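Local coordinates for protein homospermidine synthase (Legionella pneumophila subsp. pneumophila str. Philadelphia 1, PDB 2PH5) that binds NAD and probably catalyses the NAD-dependent formation of the polyamine homospermidine, at residues K64-T69 and L74-S79; G157-L162 and D357-L362; Y371-T376 and I429-L434. All blocks are in the same frame, centred on the assembly; numbering follows the deposited sequence.

Contact 1 (K64-T69 and L74-S79). With NAD (nicotinamide-adenine-dinucleotide), chain C.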
loop_
_atom_site.group_PDB
_atom_site.type_symbol
_atom_site.label_atom_id
_atom_site.label_comp_id
_atom_site.label_asym_id
_atom_site.label_seq_id
_atom_site.Cartn_x
_atom_site.Cartn_y
_atom_site.Cartn_z
ATOM N N LYS A 64 -25.601 29.455 6.738
ATOM C CA LYS A 64 -26.132 29.350 8.085
ATOM C C LYS A 64 -25.521 28.167 8.827
ATOM O O LYS A 64 -25.643 27.019 8.399
ATOM C CB LYS A 64 -27.658 29.205 8.025
ATOM C CG LYS A 64 -28.316 28.839 9.344
ATOM C CD LYS A 64 -28.161 29.933 10.376
ATOM C CE LYS A 64 -28.859 29.565 11.680
ATOM N NZ LYS A 64 -28.927 30.742 12.596
ATOM N N LEU A 65 -24.874 28.456 9.946
ATOM C CA LEU A 65 -24.250 27.417 10.740
ATOM C C LEU A 65 -25.284 26.796 11.678
ATOM O O LEU A 65 -25.670 27.403 12.673
ATOM C CB LEU A 65 -23.090 28.014 11.545
ATOM C CG LEU A 65 -22.036 27.030 12.062
ATOM C CD1 LEU A 65 -20.840 27.794 12.608
ATOM C CD2 LEU A 65 -22.653 26.140 13.135
ATOM N N GLN A 66 -25.746 25.594 11.356
ATOM C CA GLN A 66 -26.720 24.937 12.209
ATOM C C GLN A 66 -26.737 23.434 12.049
ATOM O O GLN A 66 -26.548 22.913 10.956
ATOM C CB GLN A 66 -28.128 25.477 11.957
ATOM C CG GLN A 66 -29.179 24.790 12.816
ATOM C CD GLN A 66 -30.176 25.759 13.433
ATOM O OE1 GLN A 66 -30.897 26.471 12.726
ATOM N NE2 GLN A 66 -30.224 25.785 14.764
ATOM N N GLN A 67 -26.956 22.737 13.157
ATOM C CA GLN A 67 -27.023 21.283 13.144
ATOM C C GLN A 67 -28.485 20.871 12.940
ATOM O O GLN A 67 -29.367 21.290 13.689
ATOM C CB GLN A 67 -26.488 20.732 14.467
ATOM C CG GLN A 67 -26.672 19.232 14.644
ATOM C CD GLN A 67 -26.134 18.741 15.980
ATOM O OE1 GLN A 67 -24.942 18.871 16.265
ATOM N NE2 GLN A 67 -27.010 18.182 16.804
ATOM N N ILE A 68 -28.740 20.065 11.916
ATOM C CA ILE A 68 -30.098 19.613 11.623
ATOM C C ILE A 68 -30.390 18.333 12.389
ATOM O O ILE A 68 -29.673 17.344 12.271
ATOM C CB ILE A 68 -30.287 19.365 10.103
ATOM C CG1 ILE A 68 -30.060 20.678 9.334
ATOM C CG2 ILE A 68 -31.673 18.815 9.822
ATOM C CD1 ILE A 68 -30.921 21.831 9.819
ATOM N N THR A 69 -31.457 18.346 13.170
ATOM C CA THR A 69 -31.794 17.183 13.965
ATOM C C THR A 69 -33.219 16.743 13.680
ATOM O O THR A 69 -33.953 17.411 12.950
ATOM C CB THR A 69 -31.699 17.526 15.443
ATOM O OG1 THR A 69 -32.670 18.538 15.739
ATOM C CG2 THR A 69 -30.312 18.040 15.785
ATOM N N LEU A 74 -38.017 19.877 10.625
ATOM C CA LEU A 74 -39.286 20.309 10.052
ATOM C C LEU A 74 -39.418 21.821 10.001
ATOM O O LEU A 74 -39.951 22.371 9.037
ATOM C CB LEU A 74 -40.471 19.723 10.825
ATOM C CG LEU A 74 -40.937 18.329 10.382
ATOM C CD1 LEU A 74 -42.203 17.924 11.144
ATOM C CD2 LEU A 74 -41.222 18.345 8.892
ATOM N N GLU A 75 -38.926 22.501 11.030
ATOM C CA GLU A 75 -39.022 23.953 11.059
ATOM C C GLU A 75 -37.858 24.639 10.354
ATOM O O GLU A 75 -38.067 25.525 9.530
ATOM C CB GLU A 75 -39.126 24.455 12.500
ATOM C CG GLU A 75 -39.359 25.955 12.607
ATOM C CD GLU A 75 -39.824 26.383 13.989
ATOM O OE1 GLU A 75 -40.051 27.600 14.193
ATOM O OE2 GLU A 75 -39.967 25.507 14.874
ATOM N N VAL A 76 -36.636 24.227 10.669
ATOM C CA VAL A 76 -35.459 24.830 10.056
ATOM C C VAL A 76 -35.447 24.676 8.537
ATOM O O VAL A 76 -35.319 25.660 7.808
ATOM C CB VAL A 76 -34.160 24.219 10.620
ATOM C CG1 VAL A 76 -32.959 24.859 9.962
ATOM C CG2 VAL A 76 -34.099 24.420 12.123
ATOM N N ILE A 77 -35.578 23.438 8.070
ATOM C CA ILE A 77 -35.573 23.138 6.640
ATOM C C ILE A 77 -36.913 23.495 6.002
ATOM O O ILE A 77 -36.962 24.032 4.898
ATOM C CB ILE A 77 -35.293 21.633 6.388
ATOM C CG1 ILE A 77 -33.959 21.228 7.023
ATOM C CG2 ILE A 77 -35.294 21.343 4.899
ATOM C CD1 ILE A 77 -32.755 21.971 6.474
ATOM N N GLY A 78 -37.996 23.189 6.707
ATOM C CA GLY A 78 -39.322 23.473 6.190
ATOM C C GLY A 78 -39.583 24.938 5.879
ATOM O O GLY A 78 -40.194 25.258 4.866
ATOM N N SER A 79 -39.120 25.836 6.741
ATOM C CA SER A 79 -39.342 27.260 6.534
ATOM C C SER A 79 -38.450 27.844 5.463
ATOM O O SER A 79 -38.522 29.036 5.162
ATOM C CB SER A 79 -39.115 28.024 7.835
ATOM O OG SER A 79 -40.037 27.593 8.818
HETATM P PA NAD C . -18.499 15.830 4.003
HETATM O O1A NAD C . -18.415 15.073 5.301
HETATM O O2A NAD C . -17.248 16.426 3.458
HETATM O O5B NAD C . -19.606 17.010 4.100
HETATM C C5B NAD C . -20.896 16.748 4.647
HETATM C C4B NAD C . -21.467 18.071 5.191
HETATM O O4B NAD C . -22.719 17.750 5.757
HETATM C C3B NAD C . -20.626 18.726 6.292
HETATM O O3B NAD C . -20.316 20.077 5.942
HETATM C C2B NAD C . -21.490 18.642 7.518
HETATM O O2B NAD C . -21.334 19.699 8.438
HETATM C C1B NAD C . -22.900 18.496 6.944
HETATM N N9A NAD C . -23.854 17.754 7.778
HETATM C C8A NAD C . -23.499 16.708 8.649
HETATM N N7A NAD C . -24.245 16.725 9.771
HETATM C C5A NAD C . -25.081 17.783 9.656
HETATM C C6A NAD C . -26.070 18.276 10.507
HETATM N N6A NAD C . -26.389 17.719 11.676
HETATM N N1A NAD C . -26.756 19.407 10.086
HETATM C C2A NAD C . -26.486 20.033 8.885
HETATM N N3A NAD C . -25.521 19.560 8.027
HETATM C C4A NAD C . -24.848 18.447 8.441
HETATM O O3 NAD C . -19.039 14.777 2.953
HETATM P PN NAD C . -19.454 14.882 1.407
HETATM O O1N NAD C . -18.788 13.761 0.701
HETATM O O2N NAD C . -19.193 16.293 0.949
HETATM O O5D NAD C . -20.984 14.585 1.693
HETATM C C5D NAD C . -22.004 14.486 0.731
HETATM C C4D NAD C . -22.188 12.999 0.506
HETATM O O4D NAD C . -22.081 12.729 -0.866
HETATM C C3D NAD C . -22.372 11.679 1.224
HETATM O O3D NAD C . -23.735 11.437 1.536
HETATM C C2D NAD C . -21.806 10.696 0.214
HETATM O O2D NAD C . -22.279 9.389 0.377
HETATM C C1D NAD C . -22.157 11.339 -1.122
HETATM N N1N NAD C . -21.207 11.122 -2.238
HETATM C C2N NAD C . -21.628 10.516 -3.399
HETATM C C3N NAD C . -20.688 10.355 -4.440
HETATM C C7N NAD C . -21.057 9.725 -5.737
HETATM O O7N NAD C . -20.076 9.630 -6.692
HETATM N N7N NAD C . -22.271 9.289 -6.002
HETATM C C4N NAD C . -19.337 10.807 -4.295
HETATM C C5N NAD C . -18.947 11.419 -3.085
HETATM C C6N NAD C . -19.861 11.582 -2.061
#

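Contact 2 (G157-L162 and D357-L362). With NAD (nicotinamide-adenine-dinucleotide), chain C.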
loop_
_atom_site.group_PDB
_atom_site.type_symbol
_atom_site.label_atom_id
_atom_site.label_comp_id
_atom_site.label_asym_id
_atom_site.label_seq_id
_atom_site.Cartn_x
_atom_site.Cartn_y
_atom_site.Cartn_z
ATOM N N GLY A 157 -24.809 10.542 -8.024
ATOM C CA GLY A 157 -23.498 11.174 -8.022
ATOM C C GLY A 157 -22.718 10.511 -9.137
ATOM O O GLY A 157 -23.321 10.045 -10.098
ATOM N N ALA A 158 -21.393 10.460 -9.029
ATOM C CA ALA A 158 -20.592 9.814 -10.059
ATOM C C ALA A 158 -20.899 8.317 -9.928
ATOM O O ALA A 158 -21.243 7.650 -10.900
ATOM C CB ALA A 158 -19.110 10.097 -9.842
ATOM N N ASN A 159 -20.756 7.778 -8.726
ATOM C CA ASN A 159 -21.103 6.385 -8.500
ATOM C C ASN A 159 -21.407 6.184 -7.032
ATOM O O ASN A 159 -20.548 6.366 -6.169
ATOM C CB ASN A 159 -20.010 5.400 -8.967
ATOM C CG ASN A 159 -18.737 5.516 -8.186
ATOM O OD1 ASN A 159 -17.947 4.574 -8.137
ATOM N ND2 ASN A 159 -18.511 6.681 -7.582
ATOM N N PRO A 160 -22.653 5.813 -6.727
ATOM C CA PRO A 160 -23.753 5.573 -7.666
ATOM C C PRO A 160 -24.158 6.803 -8.471
ATOM O O PRO A 160 -23.950 7.936 -8.031
ATOM C CB PRO A 160 -24.876 5.122 -6.752
ATOM C CG PRO A 160 -24.657 6.004 -5.562
ATOM C CD PRO A 160 -23.155 5.878 -5.345
ATOM N N GLY A 161 -24.750 6.573 -9.643
ATOM C CA GLY A 161 -25.202 7.678 -10.468
ATOM C C GLY A 161 -24.756 7.601 -11.909
ATOM O O GLY A 161 -25.308 6.850 -12.710
ATOM N N LEU A 162 -23.752 8.402 -12.233
ATOM C CA LEU A 162 -23.196 8.456 -13.565
ATOM C C LEU A 162 -22.886 7.057 -14.080
ATOM O O LEU A 162 -23.052 6.770 -15.267
ATOM C CB LEU A 162 -21.919 9.285 -13.530
ATOM C CG LEU A 162 -21.197 9.542 -14.843
ATOM C CD1 LEU A 162 -22.118 10.265 -15.823
ATOM C CD2 LEU A 162 -19.964 10.376 -14.548
ATOM N N ASP A 357 -8.326 10.892 -12.810
ATOM C CA ASP A 357 -9.242 9.935 -12.230
ATOM C C ASP A 357 -9.988 9.228 -13.357
ATOM O O ASP A 357 -10.731 9.866 -14.108
ATOM C CB ASP A 357 -10.230 10.660 -11.313
ATOM C CG ASP A 357 -10.968 9.716 -10.381
ATOM O OD1 ASP A 357 -11.269 8.579 -10.808
ATOM O OD2 ASP A 357 -11.256 10.115 -9.232
ATOM N N GLU A 358 -9.765 7.919 -13.489
ATOM C CA GLU A 358 -10.437 7.138 -14.523
ATOM C C GLU A 358 -11.598 6.375 -13.945
ATOM O O GLU A 358 -11.425 5.279 -13.426
ATOM C CB GLU A 358 -9.508 6.122 -15.180
ATOM C CG GLU A 358 -8.728 6.677 -16.322
ATOM C CD GLU A 358 -8.419 5.644 -17.394
ATOM O OE1 GLU A 358 -7.984 4.507 -17.054
ATOM O OE2 GLU A 358 -8.604 5.990 -18.584
ATOM N N LEU A 359 -12.784 6.957 -14.040
ATOM C CA LEU A 359 -13.987 6.324 -13.530
ATOM C C LEU A 359 -14.781 5.761 -14.699
ATOM O O LEU A 359 -15.012 6.457 -15.684
ATOM C CB LEU A 359 -14.843 7.340 -12.777
ATOM C CG LEU A 359 -16.239 6.844 -12.389
ATOM C CD1 LEU A 359 -16.102 5.652 -11.458
ATOM C CD2 LEU A 359 -17.034 7.976 -11.707
ATOM N N GLY A 360 -15.188 4.501 -14.596
ATOM C CA GLY A 360 -15.952 3.901 -15.670
ATOM C C GLY A 360 -16.453 2.514 -15.331
ATOM O O GLY A 360 -16.270 2.036 -14.212
ATOM N N VAL A 361 -17.088 1.872 -16.307
ATOM C CA VAL A 361 -17.630 0.533 -16.133
ATOM C C VAL A 361 -17.057 -0.454 -17.134
ATOM O O VAL A 361 -16.913 -0.157 -18.318
ATOM C CB VAL A 361 -19.160 0.513 -16.278
ATOM C CG1 VAL A 361 -19.800 1.136 -15.053
ATOM C CG2 VAL A 361 -19.566 1.267 -17.531
ATOM N N LEU A 362 -16.742 -1.641 -16.646
ATOM C CA LEU A 362 -16.174 -2.675 -17.479
ATOM C C LEU A 362 -17.199 -3.773 -17.690
ATOM O O LEU A 362 -17.672 -4.378 -16.724
ATOM C CB LEU A 362 -14.932 -3.236 -16.791
ATOM C CG LEU A 362 -14.068 -4.263 -17.518
ATOM C CD1 LEU A 362 -13.580 -3.662 -18.833
ATOM C CD2 LEU A 362 -12.882 -4.666 -16.623
HETATM P PA NAD C . -18.499 15.830 4.003
HETATM O O1A NAD C . -18.415 15.073 5.301
HETATM O O2A NAD C . -17.248 16.426 3.458
HETATM O O5B NAD C . -19.606 17.010 4.100
HETATM C C5B NAD C . -20.896 16.748 4.647
HETATM C C4B NAD C . -21.467 18.071 5.191
HETATM O O4B NAD C . -22.719 17.750 5.757
HETATM C C3B NAD C . -20.626 18.726 6.292
HETATM O O3B NAD C . -20.316 20.077 5.942
HETATM C C2B NAD C . -21.490 18.642 7.518
HETATM O O2B NAD C . -21.334 19.699 8.438
HETATM C C1B NAD C . -22.900 18.496 6.944
HETATM N N9A NAD C . -23.854 17.754 7.778
HETATM C C8A NAD C . -23.499 16.708 8.649
HETATM N N7A NAD C . -24.245 16.725 9.771
HETATM C C5A NAD C . -25.081 17.783 9.656
HETATM C C6A NAD C . -26.070 18.276 10.507
HETATM N N6A NAD C . -26.389 17.719 11.676
HETATM N N1A NAD C . -26.756 19.407 10.086
HETATM C C2A NAD C . -26.486 20.033 8.885
HETATM N N3A NAD C . -25.521 19.560 8.027
HETATM C C4A NAD C . -24.848 18.447 8.441
HETATM O O3 NAD C . -19.039 14.777 2.953
HETATM P PN NAD C . -19.454 14.882 1.407
HETATM O O1N NAD C . -18.788 13.761 0.701
HETATM O O2N NAD C . -19.193 16.293 0.949
HETATM O O5D NAD C . -20.984 14.585 1.693
HETATM C C5D NAD C . -22.004 14.486 0.731
HETATM C C4D NAD C . -22.188 12.999 0.506
HETATM O O4D NAD C . -22.081 12.729 -0.866
HETATM C C3D NAD C . -22.372 11.679 1.224
HETATM O O3D NAD C . -23.735 11.437 1.536
HETATM C C2D NAD C . -21.806 10.696 0.214
HETATM O O2D NAD C . -22.279 9.389 0.377
HETATM C C1D NAD C . -22.157 11.339 -1.122
HETATM N N1N NAD C . -21.207 11.122 -2.238
HETATM C C2N NAD C . -21.628 10.516 -3.399
HETATM C C3N NAD C . -20.688 10.355 -4.440
HETATM C C7N NAD C . -21.057 9.725 -5.737
HETATM O O7N NAD C . -20.076 9.630 -6.692
HETATM N N7N NAD C . -22.271 9.289 -6.002
HETATM C C4N NAD C . -19.337 10.807 -4.295
HETATM C C5N NAD C . -18.947 11.419 -3.085
HETATM C C6N NAD C . -19.861 11.582 -2.061
#

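Contact 3 (Y371-T376 and I429-L434)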
loop_
_atom_site.group_PDB
_atom_site.type_symbol
_atom_site.label_atom_id
_atom_site.label_comp_id
_atom_site.label_asym_id
_atom_site.label_seq_id
_atom_site.Cartn_x
_atom_site.Cartn_y
_atom_site.Cartn_z
ATOM N N TYR A 371 -15.044 -4.621 -22.575
ATOM C CA TYR A 371 -15.309 -3.240 -22.967
ATOM C C TYR A 371 -15.370 -2.322 -21.746
ATOM O O TYR A 371 -16.045 -2.624 -20.758
ATOM C CB TYR A 371 -16.640 -3.176 -23.704
ATOM C CG TYR A 371 -16.934 -1.841 -24.337
ATOM C CD1 TYR A 371 -16.309 -1.458 -25.524
ATOM C CD2 TYR A 371 -17.864 -0.971 -23.771
ATOM C CE1 TYR A 371 -16.602 -0.249 -26.139
ATOM C CE2 TYR A 371 -18.164 0.239 -24.374
ATOM C CZ TYR A 371 -17.530 0.594 -25.560
ATOM O OH TYR A 371 -17.837 1.792 -26.159
ATOM N N TRP A 372 -14.670 -1.198 -21.828
ATOM C CA TRP A 372 -14.655 -0.226 -20.741
ATOM C C TRP A 372 -15.105 1.120 -21.276
ATOM O O TRP A 372 -14.515 1.651 -22.218
ATOM C CB TRP A 372 -13.250 -0.073 -20.168
ATOM C CG TRP A 372 -13.176 0.760 -18.927
ATOM C CD1 TRP A 372 -13.137 0.308 -17.632
ATOM C CD2 TRP A 372 -13.086 2.192 -18.851
ATOM N NE1 TRP A 372 -13.019 1.367 -16.762
ATOM C CE2 TRP A 372 -12.986 2.532 -17.484
ATOM C CE3 TRP A 372 -13.079 3.219 -19.805
ATOM C CZ2 TRP A 372 -12.878 3.855 -17.047
ATOM C CZ3 TRP A 372 -12.973 4.538 -19.375
ATOM C CH2 TRP A 372 -12.873 4.845 -18.003
ATOM N N TYR A 373 -16.155 1.665 -20.673
ATOM C CA TYR A 373 -16.673 2.957 -21.075
ATOM C C TYR A 373 -16.711 3.836 -19.837
ATOM O O TYR A 373 -17.237 3.426 -18.808
ATOM C CB TYR A 373 -18.073 2.809 -21.665
ATOM C CG TYR A 373 -18.623 4.098 -22.201
ATOM C CD1 TYR A 373 -19.218 5.023 -21.353
ATOM C CD2 TYR A 373 -18.517 4.412 -23.556
ATOM C CE1 TYR A 373 -19.697 6.225 -21.836
ATOM C CE2 TYR A 373 -18.995 5.622 -24.057
ATOM C CZ TYR A 373 -19.586 6.521 -23.190
ATOM O OH TYR A 373 -20.105 7.712 -23.653
ATOM N N GLY A 374 -16.140 5.034 -19.935
ATOM C CA GLY A 374 -16.121 5.928 -18.795
ATOM C C GLY A 374 -15.434 7.264 -19.013
ATOM O O GLY A 374 -15.219 7.699 -20.149
ATOM N N SER A 375 -15.092 7.913 -17.905
ATOM C CA SER A 375 -14.449 9.218 -17.926
ATOM C C SER A 375 -13.022 9.209 -17.417
ATOM O O SER A 375 -12.733 8.652 -16.364
ATOM C CB SER A 375 -15.260 10.209 -17.087
ATOM O OG SER A 375 -14.448 11.272 -16.619
ATOM N N THR A 376 -12.128 9.823 -18.184
ATOM C CA THR A 376 -10.735 9.929 -17.793
ATOM C C THR A 376 -10.487 11.421 -17.714
ATOM O O THR A 376 -10.272 12.072 -18.732
ATOM C CB THR A 376 -9.798 9.332 -18.832
ATOM O OG1 THR A 376 -10.172 7.975 -19.087
ATOM C CG2 THR A 376 -8.360 9.370 -18.321
ATOM N N ILE A 429 -25.028 16.375 -20.896
ATOM C CA ILE A 429 -24.870 17.577 -20.091
ATOM C C ILE A 429 -23.574 17.536 -19.302
ATOM O O ILE A 429 -22.891 18.552 -19.149
ATOM C CB ILE A 429 -26.045 17.752 -19.104
ATOM C CG1 ILE A 429 -27.362 17.845 -19.886
ATOM C CG2 ILE A 429 -25.819 18.984 -18.234
ATOM C CD1 ILE A 429 -28.597 18.053 -19.025
ATOM N N ALA A 430 -23.230 16.347 -18.824
ATOM C CA ALA A 430 -22.033 16.135 -18.011
ATOM C C ALA A 430 -20.741 15.999 -18.807
ATOM O O ALA A 430 -19.673 16.361 -18.325
ATOM C CB ALA A 430 -22.232 14.902 -17.152
ATOM N N LYS A 431 -20.857 15.463 -20.017
ATOM C CA LYS A 431 -19.721 15.225 -20.908
ATOM C C LYS A 431 -18.673 16.336 -20.942
ATOM O O LYS A 431 -17.481 16.066 -20.969
ATOM C CB LYS A 431 -20.242 14.958 -22.323
ATOM C CG LYS A 431 -19.498 13.870 -23.075
ATOM C CD LYS A 431 -20.436 13.122 -24.030
ATOM C CE LYS A 431 -19.749 11.908 -24.674
ATOM N NZ LYS A 431 -20.658 11.057 -25.501
ATOM N N PRO A 432 -19.111 17.604 -20.959
ATOM C CA PRO A 432 -18.160 18.724 -20.991
ATOM C C PRO A 432 -17.379 18.865 -19.694
ATOM O O PRO A 432 -16.477 19.691 -19.590
ATOM C CB PRO A 432 -19.060 19.934 -21.232
ATOM C CG PRO A 432 -20.178 19.358 -22.038
ATOM C CD PRO A 432 -20.469 18.072 -21.290
ATOM N N TYR A 433 -17.730 18.046 -18.711
ATOM C CA TYR A 433 -17.093 18.091 -17.403
ATOM C C TYR A 433 -16.292 16.832 -17.095
ATOM O O TYR A 433 -15.634 16.754 -16.058
ATOM C CB TYR A 433 -18.167 18.253 -16.325
ATOM C CG TYR A 433 -18.842 19.605 -16.288
ATOM C CD1 TYR A 433 -18.194 20.708 -15.738
ATOM C CD2 TYR A 433 -20.138 19.775 -16.776
ATOM C CE1 TYR A 433 -18.816 21.946 -15.666
ATOM C CE2 TYR A 433 -20.775 21.016 -16.713
ATOM C CZ TYR A 433 -20.104 22.100 -16.154
ATOM O OH TYR A 433 -20.712 23.335 -16.073
ATOM N N LEU A 434 -16.333 15.859 -17.999
ATOM C CA LEU A 434 -15.664 14.582 -17.772
ATOM C C LEU A 434 -14.388 14.308 -18.568
ATOM O O LEU A 434 -13.904 13.176 -18.605
ATOM C CB LEU A 434 -16.680 13.456 -18.006
ATOM C CG LEU A 434 -17.983 13.599 -17.205
ATOM C CD1 LEU A 434 -18.944 12.461 -17.534
ATOM C CD2 LEU A 434 -17.658 13.596 -15.732
#

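Contact 1 (K64-T69 and L74-S79)
Along the N1A/N6A edge of the adenine in the NAD site, at the outer edge of the Rossmann-type nucleotide-binding fold, I68 packs on V76 and I77. The chain leaves the edge strand 62-65, passes the cofactor as an extended loop and folds back through the short helix 73-76, so this small apolar cluster ties the loop to that helix. The CD1 methyl of I68 is its hub, lying 3.7 Å from CG1 of V76 and 3.8 Å from CD1 of I77. The I68 and I77 side chains meet at about a right angle, end methyl against end methyl. In I68, chi1 of -61° sets CG1 beside the backbone N. Isoleucine suits the place because this arm is long enough for CG1 to lie by adenine N1A while CD1 reaches both V76 and I77, and the backbone N and O are left to make the polar bonds. The amide of I68 does most of the recognition of the Watson-Crick edge, through a nearly straight hydrogen bond to N1A (N to N1A 2.8 Å, 170° at the hydrogen); the carbonyl O adds a weak bond from N6A. V76, with both methyls turned toward the loop, also meets Q66, whose OE1 comes from the opposite direction to 3.8 Å from V76 CG1. Just outside, N72 holds the loop by hydrogen bonds to T69 N and Q67 O, and I46 of strand 43-47 touches both isoleucines. On the cofactor side, CG of Q67 stands 3.3 Å from the adenine amino nitrogen N6A.

Contact 2 (G157-L162 and D357-L362)
L359 reaches out of strand 352-364 with its two methyls spread over neighbouring residues: CD2 lies 3.5 Å from CB of A158, and CD1 lies 3.9 Å from OD1 of N159. With CG opposite the backbone N (chi1 171°), the fork points across to A158 and N159 at the start of helix 158-176. The side chains of L359 and N159 cross obliquely, N159 presenting its oxygen to the leucine methyl and its nitrogen to the cofactor. This orientation depends on chi1 of 65°, which tucks CG between the backbone N and the carbonyl carbon and lets ND2 make a weak hydrogen bond to the nicotinamide oxygen O7N. The single methyl of A158 touches both L359 CD2 and O7N (3.3 Å from CB), which suits a small residue wedged between strand and cofactor.

The whole forms the nicotinamide end of the NAD site, where the Rossmann-type domain meets the sheet of the saccharopine dehydrogenase-like C-terminal domain and backbone amides just after the N-cap, G157, bind the ligand. N159 N lies 2.8 Å from O7N in a nearly straight hydrogen bond (167°). A weak, strongly bent bond from the A158 amide reaches the same oxygen, giving it three N-H donors that may polarise it. The other half of the carboxamide donates in turn, N7N lying 3.0 Å from P160 O, and this pair of opposed bonds fixes the rotation of the amide. A cis peptide before P160 and a wide pi-type turn shape this first turn; L162 N bonds to G157 O at 2.7 Å. G157, with no side chain, lets N7N lie close against its CA. At the backbone angles of G161 a CB would jam against the preceding carbonyl O, hence a residue without one; its N is held by E295 OE2.

Contact 3 (Y371-T376 and I429-L434)
S375 OG is gripped from two quarters: it donates to the carbonyl O of L434 at 2.8 Å and is hydrogen-bonded to Q395 NE2 of helix 391-408. In the first bond the donor comes in at 122° to the C=O, a usual angle for a carbonyl acceptor, and is tilted 19° from the carbonyl plane. Chi1 of 156° swings OG roughly opposite the backbone N, out from strand 370-378 and across to the turn. There it also rests 3.4 Å from CB of L434. Serine is well chosen for such a buried spot, being small enough to let the backbones come close and carrying a hydroxyl that gives the carbonyl of L434, in the turn after the 3-10 segment, a partner from the strand.

The rest of the contact is looser. Y373 points its hydroxyl at the end of K431, the two side chains meeting at about a right angle with OH and NZ 3.9 Å apart, too long for a hydrogen bond. T376 turns away and has its hydroxyl bonded to E358. The apolar L434 side chain packs on L162, while the Y433 side chain touches L31 of helix 23-35.

After helix 423-430 the chain passes through the 3-10 segment 431-433 to strand 436-442, the antiparallel neighbour of strand 370-378: a helix-to-strand connection packed on the edge of the mixed sheet of the saccharopine dehydrogenase-like C-terminal domain.

How the contacts relate
Contacts 2 and 3 belong to one buried neighbourhood, their centres about 8 Å apart, because their strands 352-364 and 370-378 pair antiparallel in the mixed sheet, S375 N lying 2.7 Å from L359 O. Contact 1 stands apart, its centre about 32 Å from that of contact 2, in the Rossmann-type domain at the partly buried periphery. NAD bridges that gap, with adenine at contact 1 and nicotinamide at contact 2. Contacts 1 and 2 join their segments mainly through methyl groups and give backbone groups to the ligand; contact 3 instead depends on a serine-to-carbonyl bond and touches no cofactor.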